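Local coordinates for protein putative transcriptional regulator (Salmonella typhimurium, PDB 1YYV) that is of unknown function but probably binds DNA and regulates transcription as a winged helix-turn-helix protein of the HxlR family, at residues Gly16-Phe19 against Pro24-Glu27; Leu29-Ser34 against Glu74-Leu79; Ser34-Leu39 against Ala67-Ala72. All blocks are in the same frame, centred on the assembly; numbering follows the deposited sequence.

Contact 1 of 3, residues Gly16-Phe19 against Pro24-Glu27; sequences GNLF and PSRE
Arg26 reaches back from the first turn of helix 25-33 to the carbonyl of Leu18. The N-terminal arm, which carries an Asx turn but no regular helix or strand here, thus folds onto the first helix of the winged helix-turn-helix chain. The arginine grips one atom side-on with two nitrogens. NE donates to Leu18 O at 2.7 Å, the straighter bond at 153°, and NH2 donates to the same Leu18 O at 2.9 Å. The oxygen lies in the guanidinium plane, at its edge. An extended chain from CG to NE carries the group across to the arm.

Leu18 also meets the helix with its side chain. One branch, CD2, lies against the side chain of Ser25, with CD2 to Ser25 OG at 3.4 Å, and packs on Arg26 CG. Ser25 points toward the arm, with OG set between its own backbone N and carbonyl carbon (chi1 54°). That hydroxyl is buried and has no polar partner in the model. Gly16 CA lies 4.2 Å from Ser25 OG.

The second subunit also touches this contact. Its Gly59 O takes a further bond from Arg26 NH2, and its Glu114 accepts from Leu18 N. The arm is therefore part of the dimer interface.

Asn17 points away from the helix and forms the Asx turn: its OD1, 3.1 Å from Phe19 N, accepts that N-H from well above the amide carbonyl plane.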
loop_
_atom_site.group_PDB
_atom_site.type_symbol
_atom_site.label_atom_id
_atom_site.label_comp_id
_atom_site.label_asym_id
_atom_site.label_seq_id
_atom_site.Cartn_x
_atom_site.Cartn_y
_atom_site.Cartn_z
ATOM N N GLY A 16 7.443 1.360 14.343
ATOM C CA GLY A 16 6.020 1.179 14.287
ATOM C C GLY A 16 5.552 -0.246 14.472
ATOM O O GLY A 16 6.309 -1.248 14.301
ATOM N N ASN A 17 4.268 -0.328 14.795
ATOM C CA ASN A 17 3.572 -1.577 14.773
ATOM C C ASN A 17 2.208 -1.431 14.041
ATOM O O ASN A 17 1.241 -0.959 14.618
ATOM C CB ASN A 17 3.439 -2.081 16.197
ATOM C CG ASN A 17 2.699 -3.399 16.284
ATOM O OD1 ASN A 17 2.428 -4.052 15.286
ATOM N ND2 ASN A 17 2.356 -3.777 17.475
ATOM N N LEU A 18 2.152 -1.830 12.765
ATOM C CA LEU A 18 0.920 -1.760 11.983
ATOM C C LEU A 18 -0.287 -2.502 12.584
ATOM O O LEU A 18 -1.433 -2.147 12.282
ATOM C CB LEU A 18 1.182 -2.226 10.557
ATOM C CG LEU A 18 2.011 -1.201 9.797
ATOM C CD1 LEU A 18 2.758 -1.890 8.605
ATOM C CD2 LEU A 18 1.153 -0.031 9.314
ATOM N N PHE A 19 -0.034 -3.514 13.413
ATOM C CA PHE A 19 -1.081 -4.269 14.097
ATOM C C PHE A 19 -1.690 -3.466 15.273
ATOM O O PHE A 19 -2.761 -3.822 15.768
ATOM C CB PHE A 19 -0.549 -5.654 14.580
ATOM C CG PHE A 19 -0.256 -6.653 13.437
ATOM C CD1 PHE A 19 -1.261 -7.534 12.972
ATOM C CD2 PHE A 19 1.003 -6.694 12.824
ATOM C CE1 PHE A 19 -1.023 -8.430 11.911
ATOM C CE2 PHE A 19 1.269 -7.593 11.761
ATOM C CZ PHE A 19 0.236 -8.472 11.299
ATOM N N PRO A 24 1.034 5.559 14.199
ATOM C CA PRO A 24 1.117 6.409 12.985
ATOM C C PRO A 24 1.681 5.727 11.708
ATOM O O PRO A 24 1.633 6.313 10.612
ATOM C CB PRO A 24 2.030 7.574 13.427
ATOM C CG PRO A 24 2.039 7.533 14.946
ATOM C CD PRO A 24 1.899 6.059 15.289
ATOM N N SER A 25 2.225 4.522 11.824
ATOM C CA SER A 25 2.693 3.810 10.627
ATOM C C SER A 25 1.530 3.497 9.685
ATOM O O SER A 25 1.723 3.358 8.463
ATOM C CB SER A 25 3.439 2.513 11.009
ATOM O OG SER A 25 2.626 1.701 11.848
ATOM N N ARG A 26 0.330 3.355 10.261
ATOM C CA ARG A 26 -0.906 3.131 9.479
ATOM C C ARG A 26 -1.226 4.321 8.550
ATOM O O ARG A 26 -1.665 4.143 7.432
ATOM C CB ARG A 26 -2.055 2.872 10.411
ATOM C CG ARG A 26 -2.034 1.482 10.983
ATOM C CD ARG A 26 -3.206 1.261 11.932
ATOM N NE ARG A 26 -3.203 -0.129 12.391
ATOM C CZ ARG A 26 -4.227 -0.724 12.990
ATOM N NH1 ARG A 26 -5.351 -0.055 13.209
ATOM N NH2 ARG A 26 -4.121 -1.986 13.382
ATOM N N GLU A 27 -0.934 5.517 9.017
ATOM C CA GLU A 27 -1.094 6.714 8.226
ATOM C C GLU A 27 -0.063 6.831 7.109
ATOM O O GLU A 27 -0.408 7.097 5.971
ATOM C CB GLU A 27 -0.997 7.934 9.147
ATOM C CG GLU A 27 -2.247 8.167 9.888
ATOM C CD GLU A 27 -3.396 8.456 8.930
ATOM O OE1 GLU A 27 -4.498 7.871 9.121
ATOM O OE2 GLU A 27 -3.193 9.261 7.972
#

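Contact 2 of 3, residues Leu29-Ser34 against Glu74-Leu79; sequences LKHVTS and EQDGFL
His31 and Asp76 form a His-carboxylate hydrogen bond between helix 25-33 and the C-terminal end of helix 66-76. ND1 donates to Asp76 OD2 at 2.9 Å, nearly straight at 167°. The oxygen lies in the imidazole plane, at the ring edge. The nitrogen meets OD2 on its syn side, 26° out of the carboxylate plane. The two side chains cross at about a right angle. Each has CG anti to its own carbonyl carbon, and both start out toward the opposite segment. The bond fixes the rotation of the imidazole, and ND1 carries the hydrogen of this bond.

Next to this polar pair lies the tight apolar part. Val32 CG1 touches Phe78 CE2 at 3.5 Å, and CD2 of the same Phe78 ring lies 4.1 Å from Val32 CG1. Here too the side chains run roughly perpendicular. Both residues are buried. The histidine side is looser: His31 is partly exposed, and it is touched by Ala72 and by Arg124 of the second subunit. The carboxylate has a second partner, since Asp76 OD1 makes a salt bridge with Arg124 of the second subunit. Two cationic or donor groups on one carboxylate probably favour its charged form.

Helix 66-76 ends at Gly77 in a Schellman motif, with positive phi (106°) and Gly77 N bonded to Glu74 O at 3.0 Å. After this turn Phe78 points toward Val32, and strand 79-84 follows. Val102 of helix 97-103 packs on both Val32 and Phe78, and Leu73 of helix 66-76 also touches the phenylalanine.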
loop_
_atom_site.group_PDB
_atom_site.type_symbol
_atom_site.label_atom_id
_atom_site.label_comp_id
_atom_site.label_asym_id
_atom_site.label_seq_id
_atom_site.Cartn_x
_atom_site.Cartn_y
_atom_site.Cartn_z
ATOM N N LEU A 29 1.439 4.307 5.839
ATOM C CA LEU A 29 1.044 3.251 4.900
ATOM C C LEU A 29 -0.076 3.702 3.945
ATOM O O LEU A 29 0.023 3.489 2.769
ATOM C CB LEU A 29 0.686 1.972 5.653
ATOM C CG LEU A 29 -0.041 0.928 4.827
ATOM C CD1 LEU A 29 0.955 0.133 4.001
ATOM C CD2 LEU A 29 -0.921 0.036 5.711
ATOM N N LYS A 30 -1.111 4.346 4.482
ATOM C CA LYS A 30 -2.156 4.965 3.693
ATOM C C LYS A 30 -1.596 5.994 2.662
ATOM O O LYS A 30 -1.930 5.958 1.456
ATOM C CB LYS A 30 -3.185 5.649 4.621
ATOM C CG LYS A 30 -4.364 6.220 3.827
ATOM C CD LYS A 30 -5.434 7.012 4.635
ATOM C CE LYS A 30 -6.785 6.250 4.652
ATOM N NZ LYS A 30 -8.104 7.073 4.695
ATOM N N HIS A 31 -0.754 6.913 3.117
ATOM C CA HIS A 31 -0.206 7.899 2.172
ATOM C C HIS A 31 0.545 7.271 1.010
ATOM O O HIS A 31 0.407 7.734 -0.119
ATOM C CB HIS A 31 0.667 8.947 2.874
ATOM C CG HIS A 31 -0.067 9.690 3.954
ATOM N ND1 HIS A 31 0.576 10.336 5.000
ATOM C CD2 HIS A 31 -1.395 9.879 4.152
ATOM C CE1 HIS A 31 -0.330 10.907 5.775
ATOM N NE2 HIS A 31 -1.529 10.624 5.298
ATOM N N VAL A 32 1.327 6.221 1.269
ATOM C CA VAL A 32 2.252 5.732 0.219
ATOM C C VAL A 32 1.586 4.695 -0.676
ATOM O O VAL A 32 2.123 4.285 -1.716
ATOM C CB VAL A 32 3.673 5.278 0.784
ATOM C CG1 VAL A 32 4.248 6.331 1.721
ATOM C CG2 VAL A 32 3.628 3.893 1.486
ATOM N N THR A 33 0.409 4.242 -0.268
ATOM C CA THR A 33 -0.252 3.230 -1.063
ATOM C C THR A 33 -1.657 3.613 -1.533
ATOM O O THR A 33 -2.341 2.777 -2.151
ATOM C CB THR A 33 -0.274 1.875 -0.347
ATOM O OG1 THR A 33 -0.899 2.030 0.919
ATOM C CG2 THR A 33 1.143 1.280 -0.196
ATOM N N SER A 34 -2.076 4.850 -1.219
ATOM C CA SER A 34 -3.252 5.434 -1.806
ATOM C C SER A 34 -3.013 5.424 -3.288
ATOM O O SER A 34 -1.894 5.317 -3.745
ATOM C CB SER A 34 -3.517 6.871 -1.329
ATOM O OG SER A 34 -2.555 7.761 -1.883
ATOM N N GLU A 74 5.064 15.064 1.322
ATOM C CA GLU A 74 6.117 16.025 1.671
ATOM C C GLU A 74 6.324 16.128 3.178
ATOM O O GLU A 74 7.478 16.124 3.660
ATOM C CB GLU A 74 5.859 17.420 1.077
ATOM C CG GLU A 74 6.944 18.442 1.493
ATOM C CD GLU A 74 6.662 19.888 1.090
ATOM O OE1 GLU A 74 5.499 20.226 0.706
ATOM O OE2 GLU A 74 7.630 20.694 1.185
ATOM N N GLN A 75 5.226 16.195 3.934
ATOM C CA GLN A 75 5.371 16.301 5.382
ATOM C C GLN A 75 5.827 15.008 6.037
ATOM O O GLN A 75 6.361 15.063 7.150
ATOM C CB GLN A 75 4.193 16.994 6.110
ATOM C CG GLN A 75 2.812 16.464 5.816
ATOM C CD GLN A 75 1.715 17.540 5.965
ATOM O OE1 GLN A 75 1.959 18.733 5.756
ATOM N NE2 GLN A 75 0.489 17.099 6.281
ATOM N N ASP A 76 5.669 13.877 5.332
ATOM C CA ASP A 76 6.253 12.602 5.748
ATOM C C ASP A 76 7.767 12.588 5.504
ATOM O O ASP A 76 8.490 11.879 6.162
ATOM C CB ASP A 76 5.576 11.428 5.029
ATOM C CG ASP A 76 4.188 11.075 5.626
ATOM O OD1 ASP A 76 3.824 11.633 6.686
ATOM O OD2 ASP A 76 3.445 10.247 5.028
ATOM N N GLY A 77 8.251 13.398 4.567
ATOM C CA GLY A 77 9.690 13.519 4.354
ATOM C C GLY A 77 10.168 12.828 3.092
ATOM O O GLY A 77 11.383 12.569 2.939
ATOM N N PHE A 78 9.226 12.540 2.184
ATOM C CA PHE A 78 9.531 11.765 1.001
ATOM C C PHE A 78 9.783 12.652 -0.223
ATOM O O PHE A 78 10.346 12.181 -1.227
ATOM C CB PHE A 78 8.407 10.756 0.693
ATOM C CG PHE A 78 8.090 9.802 1.833
ATOM C CD1 PHE A 78 9.115 9.179 2.570
ATOM C CD2 PHE A 78 6.775 9.505 2.149
ATOM C CE1 PHE A 78 8.826 8.294 3.592
ATOM C CE2 PHE A 78 6.472 8.613 3.166
ATOM C CZ PHE A 78 7.493 8.013 3.896
ATOM N N LEU A 79 9.335 13.909 -0.175
ATOM C CA LEU A 79 9.485 14.789 -1.339
ATOM C C LEU A 79 10.156 16.100 -1.008
ATOM O O LEU A 79 9.975 16.659 0.077
ATOM C CB LEU A 79 8.152 15.110 -2.040
ATOM C CG LEU A 79 7.131 14.018 -2.256
ATOM C CD1 LEU A 79 5.884 14.635 -2.786
ATOM C CD2 LEU A 79 7.643 12.876 -3.164
#

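Contact 3 of 3, residues Ser34-Leu39 against Ala67-Ala72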
loop_
_atom_site.group_PDB
_atom_site.type_symbol
_atom_site.label_atom_id
_atom_site.label_comp_id
_atom_site.label_asym_id
_atom_site.label_seq_id
_atom_site.Cartn_x
_atom_site.Cartn_y
_atom_site.Cartn_z
ATOM N N SER A 34 -2.076 4.850 -1.219
ATOM C CA SER A 34 -3.252 5.434 -1.806
ATOM C C SER A 34 -3.013 5.424 -3.288
ATOM O O SER A 34 -1.894 5.317 -3.745
ATOM C CB SER A 34 -3.517 6.871 -1.329
ATOM O OG SER A 34 -2.555 7.761 -1.883
ATOM N N ARG A 35 -4.083 5.528 -4.042
ATOM C CA ARG A 35 -3.991 5.394 -5.479
ATOM C C ARG A 35 -3.188 6.538 -6.127
ATOM O O ARG A 35 -2.525 6.327 -7.120
ATOM C CB ARG A 35 -5.413 5.251 -6.004
ATOM C CG ARG A 35 -5.768 5.841 -7.319
ATOM C CD ARG A 35 -7.211 5.530 -7.446
ATOM N NE ARG A 35 -7.821 6.113 -8.622
ATOM C CZ ARG A 35 -9.097 5.949 -8.932
ATOM N NH1 ARG A 35 -9.861 5.198 -8.135
ATOM N NH2 ARG A 35 -9.598 6.525 -10.028
ATOM N N TRP A 36 -3.218 7.732 -5.543
ATOM C CA TRP A 36 -2.380 8.814 -6.048
ATOM C C TRP A 36 -0.975 8.798 -5.458
ATOM O O TRP A 36 -0.022 9.121 -6.162
ATOM C CB TRP A 36 -3.070 10.178 -5.907
ATOM C CG TRP A 36 -4.524 10.139 -6.414
ATOM C CD1 TRP A 36 -5.654 10.483 -5.710
ATOM C CD2 TRP A 36 -4.981 9.695 -7.712
ATOM N NE1 TRP A 36 -6.764 10.295 -6.489
ATOM C CE2 TRP A 36 -6.388 9.812 -7.718
ATOM C CE3 TRP A 36 -4.335 9.220 -8.872
ATOM C CZ2 TRP A 36 -7.173 9.468 -8.843
ATOM C CZ3 TRP A 36 -5.109 8.887 -9.991
ATOM C CH2 TRP A 36 -6.514 9.004 -9.958
ATOM N N GLY A 37 -0.824 8.358 -4.204
ATOM C CA GLY A 37 0.518 8.272 -3.595
ATOM C C GLY A 37 1.445 7.315 -4.315
ATOM O O GLY A 37 2.633 7.610 -4.495
ATOM N N VAL A 38 0.911 6.169 -4.735
ATOM C CA VAL A 38 1.689 5.174 -5.462
ATOM C C VAL A 38 2.201 5.754 -6.798
ATOM O O VAL A 38 3.330 5.534 -7.195
ATOM C CB VAL A 38 0.859 3.885 -5.803
ATOM C CG1 VAL A 38 1.687 2.928 -6.690
ATOM C CG2 VAL A 38 0.407 3.129 -4.553
ATOM N N LEU A 39 1.334 6.458 -7.501
ATOM C CA LEU A 39 1.619 6.944 -8.824
ATOM C C LEU A 39 2.628 8.060 -8.730
ATOM O O LEU A 39 3.563 8.092 -9.509
ATOM C CB LEU A 39 0.327 7.440 -9.497
ATOM C CG LEU A 39 -0.768 6.391 -9.714
ATOM C CD1 LEU A 39 -1.903 6.977 -10.562
ATOM C CD2 LEU A 39 -0.154 5.150 -10.371
ATOM N N ALA A 67 -2.887 17.714 -4.948
ATOM C CA ALA A 67 -2.302 18.619 -3.978
ATOM C C ALA A 67 -2.282 17.958 -2.595
ATOM O O ALA A 67 -1.308 18.095 -1.835
ATOM C CB ALA A 67 -3.050 19.979 -3.952
ATOM N N GLN A 68 -3.331 17.201 -2.303
ATOM C CA GLN A 68 -3.480 16.611 -0.998
ATOM C C GLN A 68 -2.503 15.436 -0.759
ATOM O O GLN A 68 -1.864 15.398 0.293
ATOM C CB GLN A 68 -4.934 16.262 -0.723
ATOM C CG GLN A 68 -5.052 15.326 0.510
ATOM C CD GLN A 68 -6.463 14.899 0.810
ATOM O OE1 GLN A 68 -7.374 15.735 0.945
ATOM N NE2 GLN A 68 -6.656 13.582 0.947
ATOM N N SER A 69 -2.339 14.533 -1.734
ATOM C CA SER A 69 -1.266 13.510 -1.684
ATOM C C SER A 69 0.125 14.107 -1.640
ATOM O O SER A 69 0.962 13.689 -0.836
ATOM C CB SER A 69 -1.322 12.489 -2.842
ATOM O OG SER A 69 -2.654 12.242 -3.244
ATOM N N LEU A 70 0.381 15.098 -2.489
ATOM C CA LEU A 70 1.715 15.684 -2.567
ATOM C C LEU A 70 2.083 16.265 -1.233
ATOM O O LEU A 70 3.226 16.137 -0.786
ATOM C CB LEU A 70 1.790 16.767 -3.669
ATOM C CG LEU A 70 1.992 16.226 -5.092
ATOM C CD1 LEU A 70 1.648 17.270 -6.094
ATOM C CD2 LEU A 70 3.444 15.721 -5.274
ATOM N N GLN A 71 1.117 16.917 -0.603
ATOM C CA GLN A 71 1.316 17.461 0.728
ATOM C C GLN A 71 1.566 16.422 1.861
ATOM O O GLN A 71 2.447 16.629 2.697
ATOM C CB GLN A 71 0.142 18.357 1.124
ATOM C CG GLN A 71 0.289 18.842 2.570
ATOM C CD GLN A 71 -0.185 20.241 2.736
ATOM O OE1 GLN A 71 -1.348 20.476 3.109
ATOM N NE2 GLN A 71 0.699 21.212 2.428
ATOM N N ALA A 72 0.774 15.351 1.901
ATOM C CA ALA A 72 0.984 14.272 2.875
ATOM C C ALA A 72 2.358 13.609 2.687
ATOM O O ALA A 72 3.037 13.299 3.655
ATOM C CB ALA A 72 -0.160 13.233 2.827
#
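Helix 35-43 and helix 66-76 pack together within the HxlR-like helix-turn-helix domain, and Ser69 makes the meeting point. Its side chain points toward helix 35-43. Ser69 OG comes up to Trp36 CB at 3.4 Å, a van der Waals approach, and lies oblique to the indole. Ser69 CB also faces the backbone of Gly37, 4.4 Å from Gly37 N. No hydrogen bond crosses between the two segments. The hydroxyl is instead bonded to Met65 O, one turn back along the chain. Its torsion puts OG beside the backbone N (chi1 -33°), short of the usual staggered position.

Gly37 has no side chain, and the backbones come close here, with Gly37 CA and Ser69 CA 5.9 Å apart. The contact is small. It buries 90 Å² in all, most of it on Ser69.

Helices 35-43, 51-55 and 66-76 precede the strand pair 79-84 and 90-95, an arrangement consistent with the winged helix-turn-helix of the HxlR family. Leu70, next to Ser69, touches Phe51 and Leu54 of helix 51-55. Helix 35-43 begins directly after helix 25-33, and Ser34 stands at the junction as N-cap. Its OG accepts from Gly37 N at 3.0 Å, with an N-H...O angle of 151°. A main-chain bond from Val38 N to Ser34 O, 3.1 Å, continues the first turn.

Trp36 starts toward Ser69, but the indole then leads away, to Val61 and Met65. The aliphatic part of Arg35 lies over one face of the indole, with Arg35 CG 3.8 Å above the Trp36 ring plane. Arg26 of the second subunit also packs on Trp36. Ile40 of helix 35-43 also touches Ser69 and Leu70.

How the contacts relate
The centre of contact 1 lies about 17 Å from the centre of the chain; those of contacts 2 and 3 lie about 6 and 5 Å from it. Contact 2 is buried. Contacts 1 and 3 are partly buried, one at the periphery, the other near the chain centre. Contacts 1 and 2 share helix 25-33 and touch through Leu18 and Leu29. Contacts 2 and 3 share helix 66-76 and Ser34, and both segments of contact 3 fall within the part of the chain that contact 2 spans. Contact 1 sets a charged side chain on a backbone carbonyl, contact 2 pairs two ionisable side chains beside an apolar patch, and contact 3 is packing without a crossing hydrogen bond. All three touch the second subunit.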